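Local atomic coordinates of cucumber peeling cupredoxin (Cucumis sativus, PDB entry 1JER), a protein that probably carries electrons, holding a single copper ion in a cupredoxin fold of the phytocyanin family. Residues Q25-G29 with K30-V34. Numbering follows the deposited sequence.
Sequences QWAAG and KTFRV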
loop_
_atom_site.group_PDB
_atom_site.type_symbol
_atom_site.label_atom_id
_atom_site.label_comp_id
_atom_site.label_asym_id
_atom_site.label_seq_id
_atom_site.Cartn_x
_atom_site.Cartn_y
_atom_site.Cartn_z
ATOM N N GLN A 25 10.513 -3.698 -20.148
ATOM C CA GLN A 25 11.933 -3.296 -20.017
ATOM C C GLN A 25 12.173 -2.644 -18.673
ATOM O O GLN A 25 13.260 -2.733 -18.085
ATOM C CB GLN A 25 12.294 -2.320 -21.155
ATOM C CG GLN A 25 12.447 -3.056 -22.494
ATOM C CD GLN A 25 12.876 -2.161 -23.630
ATOM O OE1 GLN A 25 12.507 -0.991 -23.709
ATOM N NE2 GLN A 25 13.657 -2.719 -24.553
ATOM N N TRP A 26 11.171 -1.901 -18.155
ATOM C CA TRP A 26 11.364 -1.228 -16.881
ATOM C C TRP A 26 11.545 -2.277 -15.788
ATOM O O TRP A 26 12.460 -2.202 -14.960
ATOM C CB TRP A 26 10.042 -0.391 -16.566
ATOM C CG TRP A 26 10.134 0.147 -15.148
ATOM C CD1 TRP A 26 10.818 1.252 -14.752
ATOM C CD2 TRP A 26 9.517 -0.406 -13.975
ATOM N NE1 TRP A 26 10.677 1.400 -13.377
ATOM C CE2 TRP A 26 9.887 0.400 -12.896
ATOM C CE3 TRP A 26 8.697 -1.512 -13.743
ATOM C CZ2 TRP A 26 9.487 0.157 -11.568
ATOM C CZ3 TRP A 26 8.300 -1.751 -12.442
ATOM C CH2 TRP A 26 8.677 -0.930 -11.373
ATOM N N ALA A 27 10.695 -3.304 -15.788
ATOM C CA ALA A 27 10.760 -4.341 -14.750
ATOM C C ALA A 27 12.078 -5.124 -14.843
ATOM O O ALA A 27 12.638 -5.466 -13.792
ATOM C CB ALA A 27 9.598 -5.316 -14.921
ATOM N N ALA A 28 12.580 -5.353 -16.053
ATOM C CA ALA A 28 13.841 -6.155 -16.151
ATOM C C ALA A 28 15.039 -5.413 -15.632
ATOM O O ALA A 28 16.128 -6.016 -15.430
ATOM C CB ALA A 28 14.025 -6.536 -17.628
ATOM N N GLY A 29 14.989 -4.104 -15.386
ATOM C CA GLY A 29 16.106 -3.400 -14.821
ATOM C C GLY A 29 16.119 -3.365 -13.312
ATOM O O GLY A 29 16.983 -2.706 -12.715
ATOM N N LYS A 30 15.139 -3.975 -12.647
ATOM C CA LYS A 30 15.037 -3.882 -11.172
ATOM C C LYS A 30 15.070 -5.315 -10.557
ATOM O O LYS A 30 14.828 -6.279 -11.243
ATOM C CB LYS A 30 13.593 -3.401 -10.822
ATOM C CG LYS A 30 13.219 -2.115 -11.542
ATOM C CD LYS A 30 13.922 -0.937 -10.969
ATOM C CE LYS A 30 13.413 0.384 -11.598
ATOM N NZ LYS A 30 13.794 1.509 -10.674
ATOM N N THR A 31 15.271 -5.328 -9.229
ATOM C CA THR A 31 15.110 -6.623 -8.492
ATOM C C THR A 31 14.007 -6.369 -7.435
ATOM O O THR A 31 14.098 -5.328 -6.748
ATOM C CB THR A 31 16.409 -6.980 -7.774
ATOM O OG1 THR A 31 17.351 -7.369 -8.764
ATOM C CG2 THR A 31 16.239 -8.157 -6.819
ATOM N N PHE A 32 12.988 -7.190 -7.403
ATOM C CA PHE A 32 11.860 -6.921 -6.480
ATOM C C PHE A 32 11.899 -7.962 -5.345
ATOM O O PHE A 32 11.934 -9.145 -5.668
ATOM C CB PHE A 32 10.541 -7.144 -7.281
ATOM C CG PHE A 32 10.433 -6.144 -8.435
ATOM C CD1 PHE A 32 10.065 -4.834 -8.189
ATOM C CD2 PHE A 32 10.734 -6.542 -9.725
ATOM C CE1 PHE A 32 9.989 -3.928 -9.243
ATOM C CE2 PHE A 32 10.680 -5.626 -10.785
ATOM C CZ PHE A 32 10.307 -4.316 -10.535
ATOM N N ARG A 33 11.870 -7.509 -4.112
ATOM C CA ARG A 33 11.942 -8.473 -2.975
ATOM C C ARG A 33 10.689 -8.372 -2.113
ATOM O O ARG A 33 10.098 -7.282 -2.007
ATOM C CB ARG A 33 13.133 -8.069 -2.094
ATOM C CG ARG A 33 14.471 -8.201 -2.827
ATOM C CD ARG A 33 15.616 -7.814 -1.873
ATOM N NE ARG A 33 16.905 -7.900 -2.563
ATOM C CZ ARG A 33 17.569 -9.038 -2.746
ATOM N NH1 ARG A 33 16.978 -10.220 -2.529
ATOM N NH2 ARG A 33 18.855 -9.041 -3.113
ATOM N N VAL A 34 10.329 -9.478 -1.487
ATOM C CA VAL A 34 9.139 -9.508 -0.607
ATOM C C VAL A 34 9.281 -8.368 0.379
ATOM O O VAL A 34 10.378 -8.106 0.860
ATOM C CB VAL A 34 9.116 -10.858 0.175
ATOM C CG1 VAL A 34 8.081 -10.798 1.273
ATOM C CG2 VAL A 34 8.792 -11.994 -0.787
HETATM O O HOH W 1 16.640 -7.336 -13.122
#
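In the cupredoxin fold of this phytocyanin, helix 22-28 ends and turns into the short, weakly bonded strand 32-33, with Trp26, Lys30 and Phe32 meeting at the turn. Lys30 N donates to Ala27 O at 3.1 Å. The bond is fairly straight at the hydrogen, 164°, but the donor sits well above the carbonyl plane. Water 1 bridges the turn, donating to both Ala28 O and Lys30 O.

Trp26 has CG anti to its own nitrogen (chi1 171°), which carries the indole along the chain to meet Lys30 and Phe32. The Lys30 chain bends at its second torsion. Its CG lies over one face of the indole. Its CE is above the ring plane but just outside the pyrrole outline, 3.4 Å from Trp26 NE1. That indole N-H is bonded to Asp10 OD1, which also makes a long, weak ion pair with Lys30 NZ.

The far end of the indole meets Phe32, whose CB points back toward the helix. The Phe32 ring and the six-membered ring of Trp26 have planes inclined at 49°, with centroids 5.7 Å apart. Strand 101-107 borders this cluster, its Val107 hydrogen-bonded to the Phe32 backbone: Trp26 touches Leu102, while Ala27 and Phe32 touch Ile104. His6 packs edge-to-face with the Phe32 ring. Phe32 CZ lies 3.8 Å from Trp26 CZ3, and Phe32 CE2 approaches Ala27 O to 3.6 Å.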